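Local coordinates for protein putative modification methylase (PDB 2ZIF) that probably transfers a methyl group from S-adenosylmethionine to the N4 atom of cytosine in DNA, as a member of the N4 subfamily of N4/N6-methyltransferases, at residues V41-T46 with G90-I95; D118-C123 with L171-P176. All coordinates share one frame; numbering follows the deposited sequence.

In the fold
From the N terminus, the strand that ends at T46 is followed, 44 residues on, by its parallel neighbour at G90-I95; contact 1 closes this excursion, most of whose ordered part is helix 65-86. The chain then runs on into helix 115-124, and after strand 129-137 it returns along the antiparallel partner 167-174, whose final residues close contact 2 against that helix. The two closures are in series, neither nested nor crossed, yet they share a sheet: strand 167-174 is also the antiparallel neighbour of strand 91-101, and L93 N probably donates to Q173 O at 2.7 Å. Contact 1 thus builds the interior of the methyltransferase sheet, and contact 2 packs helix 115-124 against strand 167-174.

Contact 1 (V41-T46 with G90-I95); sequences VHLVVT and GGRLVI
V44 and L93 lie side by side on adjacent parallel strands of the Rossmann-like methyltransferase sheet, joined by a beta-alpha-beta crossover through helix 65-86. The chain directions of 43-46 and 91-95 differ by only 2°, and the register runs from L43 beside R92 to T46 beside I95. As is usual for parallel strands, alternate residues of each bond to the other, and V44 bridges to the residues on either side of L93: V44 N donates to R92 O at 2.9 Å, V44 O accepts from V94 N at 2.7 Å, and T46 N reaches V94 O at 3.0 Å. The last is the most bent, 147° at the hydrogen.

Side chains then sort onto two faces. On that of V44, the valine can be followed outward: its CB lies 3.8 Å from L93 CD1 and also near R92 O, and CG1, anti to the backbone N (chi1 169°), closes to 3.3 Å on the same leucine methyl, a tight fit of two side chains pointing the same way. Helix 65-86 covers this pair through V83. On the other face L43 CD2 comes within 4.1 Å of V94 CG2, beneath helix 222-232.

G91 passes close to H42 O, where a CB would clash. At the C-terminal end the side chain of T46 lies about 5 Å from bound S-adenosylmethionine, and its OG1 is hydrogen-bonded to D241 OD1. Beyond the last amide bond, I95 CA sends a C-H toward T46 O, the two heavy atoms 3.4 Å apart.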
ATOM      1  N   VAL B  41      26.625   3.512   0.682  1.00 42.55           N
ATOM      2  CA  VAL B  41      25.589   3.866  -0.289  1.00 41.41           C
ATOM      3  C   VAL B  41      24.618   4.884   0.294  1.00 39.53           C
ATOM      4  O   VAL B  41      24.202   4.780   1.446  1.00 38.68           O
ATOM      5  CB  VAL B  41      24.792   2.615  -0.748  1.00 43.01           C
ATOM      6  CG1 VAL B  41      23.683   3.023  -1.721  1.00 43.27           C
ATOM      7  CG2 VAL B  41      25.733   1.618  -1.401  1.00 41.85           C
ATOM      8  N   HIS B  42      24.251   5.866  -0.514  1.00 38.83           N
ATOM      9  CA  HIS B  42      23.344   6.912  -0.063  1.00 40.64           C
ATOM     10  C   HIS B  42      21.892   6.704  -0.462  1.00 39.41           C
ATOM     11  O   HIS B  42      20.987   7.069   0.278  1.00 41.01           O
ATOM     12  CB  HIS B  42      23.815   8.252  -0.611  1.00 43.75           C
ATOM     13  CG  HIS B  42      25.269   8.508  -0.377  1.00 47.00           C
ATOM     14  ND1 HIS B  42      25.772   8.855   0.857  1.00 47.44           N
ATOM     15  CD2 HIS B  42      26.333   8.414  -1.207  1.00 46.32           C
ATOM     16  CE1 HIS B  42      27.085   8.966   0.776  1.00 48.65           C
ATOM     17  NE2 HIS B  42      27.449   8.703  -0.467  1.00 47.61           N
ATOM     18  N   LEU B  43      21.670   6.109  -1.628  1.00 38.58           N
ATOM     19  CA  LEU B  43      20.314   5.917  -2.108  1.00 36.75           C
ATOM     20  C   LEU B  43      20.170   4.681  -2.973  1.00 35.04           C
ATOM     21  O   LEU B  43      20.993   4.430  -3.851  1.00 36.90           O
ATOM     22  CB  LEU B  43      19.890   7.140  -2.936  1.00 36.06           C
ATOM     23  CG  LEU B  43      18.406   7.487  -3.162  1.00 37.91           C
ATOM     24  CD1 LEU B  43      18.240   8.211  -4.506  1.00 35.86           C
ATOM     25  CD2 LEU B  43      17.555   6.251  -3.142  1.00 35.73           C
ATOM     26  N   VAL B  44      19.120   3.907  -2.725  1.00 33.74           N
ATOM     27  CA  VAL B  44      18.836   2.739  -3.548  1.00 32.60           C
ATOM     28  C   VAL B  44      17.461   2.880  -4.225  1.00 31.70           C
ATOM     29  O   VAL B  44      16.445   3.039  -3.554  1.00 30.86           O
ATOM     30  CB  VAL B  44      18.825   1.437  -2.729  1.00 33.47           C
ATOM     31  CG1 VAL B  44      18.267   0.297  -3.578  1.00 30.44           C
ATOM     32  CG2 VAL B  44      20.239   1.097  -2.266  1.00 34.84           C
ATOM     33  N   VAL B  45      17.442   2.866  -5.555  1.00 30.19           N
ATOM     34  CA  VAL B  45      16.182   2.909  -6.292  1.00 28.34           C
ATOM     35  C   VAL B  45      16.155   1.644  -7.144  1.00 29.03           C
ATOM     36  O   VAL B  45      17.091   1.373  -7.911  1.00 26.50           O
ATOM     37  CB  VAL B  45      16.067   4.116  -7.233  1.00 27.48           C
ATOM     38  CG1 VAL B  45      14.708   4.071  -7.938  1.00 24.34           C
ATOM     39  CG2 VAL B  45      16.221   5.405  -6.453  1.00 25.44           C
ATOM     40  N   THR B  46      15.086   0.869  -7.016  1.00 26.92           N
ATOM     41  CA  THR B  46      15.001  -0.368  -7.768  1.00 25.93           C
ATOM     42  C   THR B  46      13.590  -0.918  -7.845  1.00 26.33           C
ATOM     43  O   THR B  46      12.674  -0.447  -7.171  1.00 26.44           O
ATOM     44  CB  THR B  46      15.916  -1.454  -7.126  1.00 27.36           C
ATOM     45  OG1 THR B  46      15.920  -2.641  -7.939  1.00 28.85           O
ATOM     46  CG2 THR B  46      15.414  -1.808  -5.725  1.00 23.31           C
ATOM     47  N   GLY B  90      20.388   7.383   7.553  1.00 42.18           N
ATOM     48  CA  GLY B  90      19.592   8.424   6.930  1.00 42.00           C
ATOM     49  C   GLY B  90      19.348   8.173   5.448  1.00 40.93           C
ATOM     50  O   GLY B  90      18.520   8.845   4.838  1.00 40.88           O
ATOM     51  N   GLY B  91      20.070   7.220   4.861  1.00 39.64           N
ATOM     52  CA  GLY B  91      19.875   6.919   3.451  1.00 38.29           C
ATOM     53  C   GLY B  91      18.614   6.087   3.304  1.00 36.61           C
ATOM     54  O   GLY B  91      18.017   5.691   4.307  1.00 37.36           O
ATOM     55  N   ARG B  92      18.183   5.806   2.080  1.00 33.91           N
ATOM     56  CA  ARG B  92      16.978   5.008   1.947  1.00 30.11           C
ATOM     57  C   ARG B  92      16.903   4.046   0.789  1.00 30.09           C
ATOM     58  O   ARG B  92      17.628   4.142  -0.213  1.00 27.95           O
ATOM     59  CB  ARG B  92      15.734   5.900   1.932  1.00 29.77           C
ATOM     60  CG  ARG B  92      15.572   6.764   0.694  1.00 28.86           C
ATOM     61  CD  ARG B  92      14.276   7.577   0.762  1.00 32.02           C
ATOM     62  NE  ARG B  92      14.334   8.693   1.711  1.00 31.58           N
ATOM     63  CZ  ARG B  92      13.286   9.443   2.038  1.00 33.90           C
ATOM     64  NH1 ARG B  92      12.087   9.197   1.502  1.00 34.69           N
ATOM     65  NH2 ARG B  92      13.432  10.455   2.884  1.00 33.30           N
ATOM     66  N   LEU B  93      16.001   3.094   0.974  1.00 28.74           N
ATOM     67  CA  LEU B  93      15.726   2.065   0.001  1.00 29.04           C
ATOM     68  C   LEU B  93      14.361   2.374  -0.628  1.00 29.02           C
ATOM     69  O   LEU B  93      13.338   2.358   0.060  1.00 27.93           O
ATOM     70  CB  LEU B  93      15.694   0.708   0.705  1.00 28.82           C
ATOM     71  CG  LEU B  93      15.184  -0.478  -0.111  1.00 26.32           C
ATOM     72  CD1 LEU B  93      16.091  -0.721  -1.307  1.00 24.28           C
ATOM     73  CD2 LEU B  93      15.120  -1.692   0.781  1.00 23.10           C
ATOM     74  N   VAL B  94      14.358   2.680  -1.922  1.00 28.93           N
ATOM     75  CA  VAL B  94      13.119   2.973  -2.642  1.00 29.15           C
ATOM     76  C   VAL B  94      12.835   1.784  -3.559  1.00 29.08           C
ATOM     77  O   VAL B  94      13.674   1.407  -4.386  1.00 29.12           O
ATOM     78  CB  VAL B  94      13.247   4.264  -3.474  1.00 30.45           C
ATOM     79  CG1 VAL B  94      11.940   4.553  -4.203  1.00 32.69           C
ATOM     80  CG2 VAL B  94      13.602   5.430  -2.567  1.00 28.71           C
ATOM     81  N   ILE B  95      11.651   1.200  -3.395  1.00 27.71           N
ATOM     82  CA  ILE B  95      11.231   0.016  -4.150  1.00 27.23           C
ATOM     83  C   ILE B  95       9.927   0.257  -4.917  1.00 28.21           C
ATOM     84  O   ILE B  95       8.886   0.537  -4.318  1.00 26.72           O
ATOM     85  CB  ILE B  95      11.008  -1.175  -3.181  1.00 25.79           C
ATOM     86  CG1 ILE B  95      12.283  -1.431  -2.366  1.00 25.50           C
ATOM     87  CG2 ILE B  95      10.578  -2.408  -3.952  1.00 24.23           C
ATOM     88  CD1 ILE B  95      12.091  -2.370  -1.177  1.00 21.21           C
TER

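Contact 2 (D118-C123 with L171-P176); sequences DIQVRC and LMQRKP
L171 lays both methyls against the helical segment 118-123, overlapping I119 with one and Q120 with the other. CD1 meets I119 CG2 at 3.9 Å, the two side chains crossing at about a right angle. CD2 lies 3.6 Å from Q120 CG and stays within touch of the whole amide end, so the extended glutamine passes obliquely along this methyl. The leucine gets there with CG anti to its carbonyl carbon (chi1 -54°).

One turn on, C123 CB sits 3.4 Å from Q173 CG; the glutamine is bent at chi2 (58°), which folds its amide back beside its own strand. N130 gathers the two amides, taking a hydrogen bond from Q120 NE2 and a weak one from Q173 NE2. A water adds a further link: it accepts from M172 N at 2.9 Å and, weakly, from Q120 NE2. An alanine in place of Q120 would probably uncover L171 CD2 and leave N130 OD1 without its stronger donor here.

Helix 118-123 and strand 171-174 run 5° apart, the helix packed on the sheet as in alpha/beta folds, and D118 forms a salt bridge with R124 of the second subunit. The closest direct contacts are between carbon atoms, so the interface relies on shape, with N130 and the water supplying its polar links; Q173 OE1, buried without a partner in the model, is probably a small cost.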
ATOM      1  N   ASP B 118       3.659  -6.947   1.659  1.00 29.39           N
ATOM      2  CA  ASP B 118       4.576  -7.923   2.221  1.00 28.23           C
ATOM      3  C   ASP B 118       5.983  -7.380   2.308  1.00 29.73           C
ATOM      4  O   ASP B 118       6.692  -7.663   3.280  1.00 31.09           O
ATOM      5  CB  ASP B 118       4.570  -9.202   1.390  1.00 28.04           C
ATOM      6  CG  ASP B 118       3.379 -10.079   1.708  1.00 28.13           C
ATOM      7  OD1 ASP B 118       3.233 -10.452   2.891  1.00 27.59           O
ATOM      8  OD2 ASP B 118       2.591 -10.382   0.789  1.00 27.72           O
ATOM      9  N   ILE B 119       6.393  -6.598   1.308  1.00 28.35           N
ATOM     10  CA  ILE B 119       7.733  -6.040   1.326  1.00 29.18           C
ATOM     11  C   ILE B 119       7.830  -4.987   2.428  1.00 30.73           C
ATOM     12  O   ILE B 119       8.853  -4.896   3.099  1.00 32.81           O
ATOM     13  CB  ILE B 119       8.131  -5.425  -0.040  1.00 30.25           C
ATOM     14  CG1 ILE B 119       8.336  -6.539  -1.076  1.00 29.51           C
ATOM     15  CG2 ILE B 119       9.429  -4.623   0.097  1.00 26.23           C
ATOM     16  CD1 ILE B 119       8.476  -6.025  -2.501  1.00 29.53           C
ATOM     17  N   GLN B 120       6.765  -4.213   2.629  1.00 29.28           N
ATOM     18  CA  GLN B 120       6.771  -3.195   3.670  1.00 29.05           C
ATOM     19  C   GLN B 120       6.895  -3.819   5.057  1.00 30.09           C
ATOM     20  O   GLN B 120       7.702  -3.377   5.863  1.00 29.04           O
ATOM     21  CB  GLN B 120       5.503  -2.329   3.618  1.00 25.86           C
ATOM     22  CG  GLN B 120       5.652  -1.044   2.832  1.00 22.58           C
ATOM     23  CD  GLN B 120       4.425  -0.164   2.924  1.00 26.10           C
ATOM     24  OE1 GLN B 120       3.316  -0.605   2.631  1.00 31.02           O
ATOM     25  NE2 GLN B 120       4.614   1.087   3.328  1.00 26.10           N
ATOM     26  N   VAL B 121       6.098  -4.844   5.335  1.00 32.67           N
ATOM     27  CA  VAL B 121       6.155  -5.499   6.637  1.00 34.56           C
ATOM     28  C   VAL B 121       7.549  -6.077   6.877  1.00 35.67           C
ATOM     29  O   VAL B 121       8.181  -5.798   7.898  1.00 38.66           O
ATOM     30  CB  VAL B 121       5.096  -6.625   6.740  1.00 36.41           C
ATOM     31  CG1 VAL B 121       5.219  -7.358   8.078  1.00 34.33           C
ATOM     32  CG2 VAL B 121       3.699  -6.025   6.604  1.00 35.96           C
ATOM     33  N   ARG B 122       8.037  -6.856   5.922  1.00 35.74           N
ATOM     34  CA  ARG B 122       9.350  -7.474   6.038  1.00 37.30           C
ATOM     35  C   ARG B 122      10.540  -6.521   6.144  1.00 39.46           C
ATOM     36  O   ARG B 122      11.598  -6.914   6.634  1.00 41.73           O
ATOM     37  CB  ARG B 122       9.567  -8.439   4.877  1.00 35.88           C
ATOM     38  CG  ARG B 122       8.830  -9.754   5.044  1.00 34.65           C
ATOM     39  CD  ARG B 122       8.658 -10.438   3.709  1.00 36.73           C
ATOM     40  NE  ARG B 122       7.989 -11.731   3.823  1.00 36.62           N
ATOM     41  CZ  ARG B 122       8.629 -12.882   3.993  1.00 39.50           C
ATOM     42  NH1 ARG B 122       9.951 -12.899   4.073  1.00 38.50           N
ATOM     43  NH2 ARG B 122       7.952 -14.019   4.060  1.00 41.07           N
ATOM     44  N   CYS B 123      10.393  -5.281   5.690  1.00 39.64           N
ATOM     45  CA  CYS B 123      11.508  -4.346   5.783  1.00 38.78           C
ATOM     46  C   CYS B 123      11.653  -3.808   7.205  1.00 39.58           C
ATOM     47  O   CYS B 123      12.738  -3.399   7.620  1.00 40.23           O
ATOM     48  CB  CYS B 123      11.331  -3.189   4.793  1.00 36.51           C
ATOM     49  SG  CYS B 123      11.875  -3.555   3.094  1.00 37.55           S
ATOM     50  N   LEU B 171       7.608   2.346  -2.506  1.00 24.57           N
ATOM     51  CA  LEU B 171       7.916   2.133  -1.094  1.00 26.57           C
ATOM     52  C   LEU B 171       9.176   2.869  -0.662  1.00 26.73           C
ATOM     53  O   LEU B 171      10.168   2.884  -1.377  1.00 29.24           O
ATOM     54  CB  LEU B 171       8.061   0.636  -0.825  1.00 24.29           C
ATOM     55  CG  LEU B 171       6.868  -0.222  -1.265  1.00 23.04           C
ATOM     56  CD1 LEU B 171       7.177  -1.702  -1.034  1.00 24.10           C
ATOM     57  CD2 LEU B 171       5.620   0.202  -0.506  1.00 21.62           C
ATOM     58  N   MET B 172       9.120   3.481   0.515  1.00 28.98           N
ATOM     59  CA  MET B 172      10.245   4.245   1.058  1.00 30.60           C
ATOM     60  C   MET B 172      10.700   3.683   2.413  1.00 31.97           C
ATOM     61  O   MET B 172       9.987   3.785   3.415  1.00 29.25           O
ATOM     62  CB  MET B 172       9.839   5.712   1.244  1.00 31.23           C
ATOM     63  CG  MET B 172       9.173   6.350   0.032  1.00 33.50           C
ATOM     64  SD  MET B 172      10.339   7.053  -1.135  1.00 35.46           S
ATOM     65  CE  MET B 172       9.380   8.390  -1.741  1.00 38.18           C
ATOM     66  N   GLN B 173      11.892   3.096   2.432  1.00 33.01           N
ATOM     67  CA  GLN B 173      12.445   2.531   3.653  1.00 35.26           C
ATOM     68  C   GLN B 173      13.728   3.255   4.028  1.00 35.32           C
ATOM     69  O   GLN B 173      14.746   3.148   3.338  1.00 35.41           O
ATOM     70  CB  GLN B 173      12.696   1.031   3.478  1.00 35.63           C
ATOM     71  CG  GLN B 173      11.599   0.170   4.067  1.00 37.79           C
ATOM     72  CD  GLN B 173      10.248   0.475   3.481  1.00 42.80           C
ATOM     73  OE1 GLN B 173      10.040   0.319   2.278  1.00 48.64           O
ATOM     74  NE2 GLN B 173       9.313   0.910   4.318  1.00 40.32           N
ATOM     75  N   ARG B 174      13.656   4.001   5.125  1.00 35.85           N
ATOM     76  CA  ARG B 174      14.776   4.791   5.620  1.00 37.59           C
ATOM     77  C   ARG B 174      15.568   4.066   6.710  1.00 39.14           C
ATOM     78  O   ARG B 174      14.998   3.475   7.635  1.00 37.13           O
ATOM     79  CB  ARG B 174      14.251   6.128   6.170  1.00 39.02           C
ATOM     80  CG  ARG B 174      15.319   7.158   6.522  1.00 42.55           C
ATOM     81  CD  ARG B 174      14.901   7.996   7.726  1.00 45.16           C
ATOM     82  NE  ARG B 174      13.967   9.072   7.398  1.00 49.19           N
ATOM     83  CZ  ARG B 174      13.148   9.648   8.280  1.00 50.10           C
ATOM     84  NH1 ARG B 174      12.331  10.626   7.899  1.00 49.66           N
ATOM     85  NH2 ARG B 174      13.125   9.232   9.541  1.00 49.89           N
ATOM     86  N   LYS B 175      16.890   4.112   6.591  1.00 42.17           N
ATOM     87  CA  LYS B 175      17.763   3.493   7.582  1.00 43.50           C
ATOM     88  C   LYS B 175      17.984   4.500   8.694  1.00 44.72           C
ATOM     89  O   LYS B 175      18.533   5.574   8.462  1.00 45.28           O
ATOM     90  CB  LYS B 175      19.125   3.131   6.984  1.00 42.89           C
ATOM     91  CG  LYS B 175      20.158   2.728   8.040  1.00 42.70           C
ATOM     92  CD  LYS B 175      21.400   2.132   7.406  1.00 43.33           C
ATOM     93  CE  LYS B 175      22.336   1.561   8.455  1.00 42.04           C
ATOM     94  NZ  LYS B 175      23.518   0.906   7.826  1.00 42.33           N
ATOM     95  N   PRO B 176      17.560   4.165   9.917  1.00 46.73           N
ATOM     96  CA  PRO B 176      17.737   5.078  11.048  1.00 49.65           C
ATOM     97  C   PRO B 176      19.226   5.222  11.354  1.00 52.31           C
ATOM     98  O   PRO B 176      20.036   4.400  10.927  1.00 52.86           O
ATOM     99  CB  PRO B 176      16.984   4.377  12.169  1.00 48.05           C
ATOM    100  CG  PRO B 176      17.252   2.923  11.864  1.00 48.41           C
ATOM    101  CD  PRO B 176      17.047   2.857  10.364  1.00 47.50           C
TER
HETATM  102  O   HOH W   1       6.905   3.238   2.294  1.00 29.74           O